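Side-chain contacts in putative uncharacterized protein (Streptococcus suis, PDB 4XZ7), which probably acts as a transglutaminase-type transferase and serves as a homodimeric antiphagocytic virulence factor, of which this chain holds one piece with a transglutaminase-like region: residues D196-L201 with F275-L280; E362-K367 with A371-F376. One frame throughout, in Å; residues are numbered along the deposited sequence.

Interaction 1: residues D196-L201 with F275-L280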
# COMPACT_ATOMS: atom_id res chain seq x y z
N ASP B 196 25.94 -5.19 7.18
CA ASP B 196 26.50 -6.40 7.78
C ASP B 196 26.17 -7.62 6.94
O ASP B 196 27.04 -8.45 6.70
CB ASP B 196 26.00 -6.59 9.21
CG ASP B 196 26.79 -7.66 9.95
OD1 ASP B 196 27.98 -7.41 10.28
OD2 ASP B 196 26.23 -8.76 10.18
N LEU B 197 24.91 -7.73 6.51
CA LEU B 197 24.51 -8.79 5.59
C LEU B 197 25.39 -8.86 4.33
O LEU B 197 25.75 -9.95 3.86
CB LEU B 197 23.04 -8.60 5.20
CG LEU B 197 21.97 -9.45 5.89
CD1 LEU B 197 22.44 -10.05 7.18
CD2 LEU B 197 20.71 -8.61 6.13
N ILE B 198 25.74 -7.69 3.79
CA ILE B 198 26.60 -7.62 2.62
C ILE B 198 28.00 -8.11 2.95
O ILE B 198 28.59 -8.89 2.19
CB ILE B 198 26.68 -6.19 2.07
CG1 ILE B 198 25.31 -5.76 1.56
CG2 ILE B 198 27.69 -6.11 0.96
CD1 ILE B 198 25.24 -4.31 1.27
N HIS B 199 28.53 -7.65 4.09
CA HIS B 199 29.83 -8.10 4.59
C HIS B 199 29.87 -9.62 4.66
O HIS B 199 30.83 -10.26 4.22
CB HIS B 199 30.11 -7.49 5.96
CG HIS B 199 31.57 -7.39 6.29
ND1 HIS B 199 32.38 -8.49 6.47
CD2 HIS B 199 32.36 -6.30 6.50
CE1 HIS B 199 33.61 -8.09 6.76
NE2 HIS B 199 33.62 -6.77 6.78
N LYS B 200 28.81 -10.22 5.20
CA LYS B 200 28.73 -11.67 5.29
C LYS B 200 28.69 -12.32 3.90
O LYS B 200 29.29 -13.38 3.71
CB LYS B 200 27.52 -12.09 6.11
CG LYS B 200 27.79 -12.11 7.61
CD LYS B 200 26.51 -12.27 8.42
CE LYS B 200 26.81 -12.24 9.91
NZ LYS B 200 25.57 -12.30 10.73
N LEU B 201 28.00 -11.70 2.94
CA LEU B 201 28.05 -12.24 1.58
C LEU B 201 29.49 -12.20 1.06
O LEU B 201 29.92 -13.13 0.37
CB LEU B 201 27.12 -11.48 0.62
CG LEU B 201 25.62 -11.59 0.86
CD1 LEU B 201 24.86 -10.69 -0.11
CD2 LEU B 201 25.16 -13.04 0.70
N PHE B 275 31.39 -4.02 -3.79
CA PHE B 275 32.62 -3.70 -4.48
C PHE B 275 33.28 -2.44 -3.92
O PHE B 275 34.51 -2.34 -3.88
CB PHE B 275 32.36 -3.51 -5.98
CG PHE B 275 31.98 -4.79 -6.69
CD1 PHE B 275 32.41 -6.02 -6.20
CD2 PHE B 275 31.21 -4.76 -7.83
CE1 PHE B 275 32.07 -7.20 -6.86
CE2 PHE B 275 30.86 -5.94 -8.49
CZ PHE B 275 31.29 -7.16 -8.00
N ASN B 276 32.46 -1.48 -3.50
CA ASN B 276 32.99 -0.28 -2.89
C ASN B 276 33.64 -0.65 -1.56
O ASN B 276 34.72 -0.15 -1.24
CB ASN B 276 31.91 0.79 -2.71
CG ASN B 276 31.62 1.54 -4.00
OD1 ASN B 276 32.51 1.79 -4.80
ND2 ASN B 276 30.34 1.88 -4.21
N MET B 277 33.00 -1.53 -0.80
CA MET B 277 33.61 -2.04 0.42
C MET B 277 34.98 -2.68 0.13
O MET B 277 35.92 -2.52 0.91
CB MET B 277 32.69 -3.05 1.10
CG MET B 277 31.47 -2.43 1.78
SD MET B 277 30.35 -3.65 2.47
CE MET B 277 31.41 -4.53 3.61
N LEU B 278 35.07 -3.39 -0.98
CA LEU B 278 36.28 -4.14 -1.33
C LEU B 278 37.35 -3.26 -1.98
O LEU B 278 38.36 -3.76 -2.45
CB LEU B 278 35.92 -5.29 -2.28
CG LEU B 278 35.13 -6.46 -1.69
CD1 LEU B 278 34.54 -7.34 -2.80
CD2 LEU B 278 36.00 -7.27 -0.75
N GLY B 279 37.11 -1.96 -2.03
CA GLY B 279 38.07 -1.05 -2.64
C GLY B 279 37.95 -1.01 -4.15
O GLY B 279 38.88 -0.59 -4.83
N LEU B 280 36.81 -1.44 -4.68
CA LEU B 280 36.63 -1.46 -6.12
C LEU B 280 35.53 -0.46 -6.52
O LEU B 280 34.34 -0.81 -6.51
CB LEU B 280 36.27 -2.87 -6.59
CG LEU B 280 37.34 -3.92 -6.88
CD1 LEU B 280 38.73 -3.46 -6.50
CD2 LEU B 280 36.99 -5.24 -6.19

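Interaction 2: residues E362-K367 with A371-F376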
# COMPACT_ATOMS: atom_id res chain seq x y z
N GLU B 362 32.88 8.48 -13.45
CA GLU B 362 33.85 7.39 -13.37
C GLU B 362 35.24 7.96 -13.13
O GLU B 362 35.95 7.52 -12.21
CB GLU B 362 33.78 6.53 -14.64
CG GLU B 362 32.69 5.46 -14.55
CD GLU B 362 32.40 4.74 -15.87
OE1 GLU B 362 33.29 4.66 -16.76
OE2 GLU B 362 31.27 4.24 -16.01
N SER B 363 35.62 8.98 -13.91
CA SER B 363 36.93 9.62 -13.74
C SER B 363 37.08 10.17 -12.33
O SER B 363 38.13 10.07 -11.73
CB SER B 363 37.14 10.74 -14.77
OG SER B 363 37.24 10.19 -16.07
N TRP B 364 35.98 10.70 -11.81
CA TRP B 364 35.94 11.23 -10.46
C TRP B 364 36.03 10.14 -9.39
O TRP B 364 36.81 10.25 -8.44
CB TRP B 364 34.65 12.04 -10.27
CG TRP B 364 34.50 12.61 -8.91
CD1 TRP B 364 35.05 13.77 -8.44
CD2 TRP B 364 33.75 12.05 -7.82
NE1 TRP B 364 34.67 13.97 -7.13
CE2 TRP B 364 33.88 12.94 -6.73
CE3 TRP B 364 32.96 10.90 -7.68
CZ2 TRP B 364 33.27 12.70 -5.50
CZ3 TRP B 364 32.35 10.67 -6.45
CH2 TRP B 364 32.51 11.56 -5.38
N ALA B 365 35.22 9.10 -9.55
CA ALA B 365 35.10 8.05 -8.53
C ALA B 365 36.39 7.26 -8.37
O ALA B 365 36.81 6.97 -7.25
CB ALA B 365 33.93 7.12 -8.88
N MET B 366 37.02 6.91 -9.48
CA MET B 366 38.25 6.12 -9.44
C MET B 366 39.35 6.84 -8.67
O MET B 366 40.30 6.22 -8.21
CB MET B 366 38.73 5.80 -10.85
CG MET B 366 39.40 6.95 -11.57
SD MET B 366 39.60 6.60 -13.33
CE MET B 366 40.59 8.00 -13.84
N LYS B 367 39.20 8.16 -8.52
CA LYS B 367 40.22 8.96 -7.85
C LYS B 367 39.86 9.30 -6.40
O LYS B 367 40.66 9.90 -5.70
CB LYS B 367 40.49 10.24 -8.63
CG LYS B 367 41.33 10.02 -9.89
CD LYS B 367 41.75 11.32 -10.54
CE LYS B 367 40.62 11.93 -11.35
NZ LYS B 367 41.11 13.11 -12.11
N ALA B 371 36.63 4.43 0.65
CA ALA B 371 35.74 4.43 1.81
C ALA B 371 34.78 5.62 1.77
O ALA B 371 33.63 5.52 2.19
CB ALA B 371 36.53 4.45 3.08
N ASP B 372 35.27 6.75 1.24
CA ASP B 372 34.41 7.91 0.98
C ASP B 372 33.26 7.55 0.05
O ASP B 372 32.15 8.06 0.21
CB ASP B 372 35.22 9.06 0.37
CG ASP B 372 36.10 9.75 1.38
OD1 ASP B 372 35.78 9.64 2.59
OD2 ASP B 372 37.09 10.40 0.96
N LEU B 373 33.53 6.68 -0.93
CA LEU B 373 32.50 6.29 -1.89
C LEU B 373 31.31 5.60 -1.21
O LEU B 373 30.22 5.51 -1.78
CB LEU B 373 33.10 5.38 -2.96
CG LEU B 373 34.19 5.94 -3.88
CD1 LEU B 373 34.52 4.95 -5.00
CD2 LEU B 373 33.81 7.30 -4.46
N LEU B 374 31.53 5.11 0.00
CA LEU B 374 30.47 4.46 0.78
C LEU B 374 29.49 5.46 1.42
O LEU B 374 28.39 5.07 1.83
CB LEU B 374 31.09 3.60 1.88
CG LEU B 374 31.79 2.32 1.46
CD1 LEU B 374 32.49 1.70 2.66
CD2 LEU B 374 30.74 1.36 0.87
N LEU B 375 29.92 6.72 1.54
CA LEU B 375 29.12 7.82 2.10
C LEU B 375 28.85 7.71 3.59
O LEU B 375 28.87 8.72 4.31
CB LEU B 375 27.77 7.94 1.38
CG LEU B 375 27.77 8.48 -0.04
CD1 LEU B 375 26.35 8.93 -0.43
CD2 LEU B 375 28.77 9.63 -0.21
N PHE B 376 28.58 6.51 4.07
CA PHE B 376 28.18 6.32 5.45
C PHE B 376 28.60 4.93 5.87
O PHE B 376 28.80 4.07 5.03
CB PHE B 376 26.67 6.51 5.59
CG PHE B 376 26.12 6.22 6.96
CD1 PHE B 376 26.17 7.17 7.97
CD2 PHE B 376 25.50 5.01 7.23
CE1 PHE B 376 25.65 6.90 9.23
CE2 PHE B 376 24.98 4.74 8.47
CZ PHE B 376 25.05 5.68 9.48

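Interaction 1: residues D196-L201 with F275-L280
Met-277, in the last turn of helix 264-277, reaches across to Ile-198 and His-199 on helix 188-205, and its two outermost atoms make the whole contact. Its CB is directed at the partner helix, and CG, set anti to the carbonyl carbon (chi1 -73°), continues outward. The sulfur comes to the first neighbour: Met-277 SD lies 3.9 Å from CG2 of Ile-198. At the sulfur the chain bends (chi3 59°), which turns the terminal methyl away from Ile-198 and onto His-199. There Met-277 CE sits 3.5 Å from CD2 of the imidazole and 3.9 Å from CG of the same ring, and His-199 CB is also close, at 4.0 Å from CE. The methyl meets the ring obliquely, at its CG-CD2 bond, and the two side chains run at about a right angle to each other. On the same imidazole, ND1 makes a weak hydrogen bond to OE2 of Glu-203, one turn further along the helix.

The contact is apolar, with no hydrogen bond between the segments, and buries only 121 Å² in total. Leu-382 extends it, touching both His-199 and Met-277 and sharing backbone hydrogen bonds with the latter; Ile-198 also packs on Arg-273 and Ala-274 of the facing helix and on Thr-257. Just beyond Met-277 the helix ends in a Schellman motif: Leu-280 N bonds to Phe-275 O and Gly-279 N to Asn-276 O, with Gly-279 at positive phi as the C-prime residue. The contact therefore joins helix 188-205 to helix 264-277, a helix of the transglutaminase-like region, at the point where the latter terminates and leads into sheet strand 282-288.

Interaction 2: residues E362-K367 with A371-F376
The chain doubles back after helix 359-365, which brings Leu-373 against Trp-364 and Ala-365 of that helix. Leu-373 supplies both of its methyls. With CG anti to the carbonyl carbon (chi1 -63°) and chi2 extended, its isopropyl end reaches over to the helix: CD1 approaches the carbonyl oxygen Ala-365 O at 3.8 Å, and CD2 lies 4.1 Å from that same oxygen. CD2 is also the methyl that meets side chains, 4.4 Å from Ala-365 CB and 4.2 Å from Trp-364 CZ3 on the six-membered ring of the indole. Trp-364 holds its CG anti to the backbone N (chi1 179°), which swings the indole out toward the returning chain, where the indole and the leucine side chain pass alongside one another, running opposite ways. The methyl approaches the ring obliquely, and these contacts are purely van der Waals.

In the fold, this helix follows sheet strand 354-357. Glu-362 of the helix forms a salt bridge with Arg-299 and a hydrogen bond with Tyr-283, while Ala-365 also packs on Trp-306. The returning residues 371-374 have helical backbone angles without regular helical bonding, and a positive phi at Leu-375 (69°) turns the chain out of that course. Gln-368 NE2 is hydrogen-bonded to Trp-364 O, and Asp-372 forms a salt bridge with Lys-378. At the homodimer interface, Leu-137 of the second subunit packs on Leu-373 and Leu-375, and Asn-133 of that subunit on Trp-364.

How the interactions relate
Both interactions are small apolar contacts with two buried residues and one partly exposed. Interaction 1 joins two helices distant in sequence; interaction 2 is local, closing a short reversal of the chain, and its centre lies further from the chain centre (about 30 Å against 22 Å). A thioether against an isoleucine methyl and an imidazole makes the first, a branched leucine against an indole and a backbone carbonyl the second. They meet at the end of helix 264-277: Asn-276 OD1 lies 3.7 Å from Leu-373 CD1. Residues 371-376 thus pack between that helix end and the second subunit, whereas the neighbours named for interaction 1 belong to the same chain.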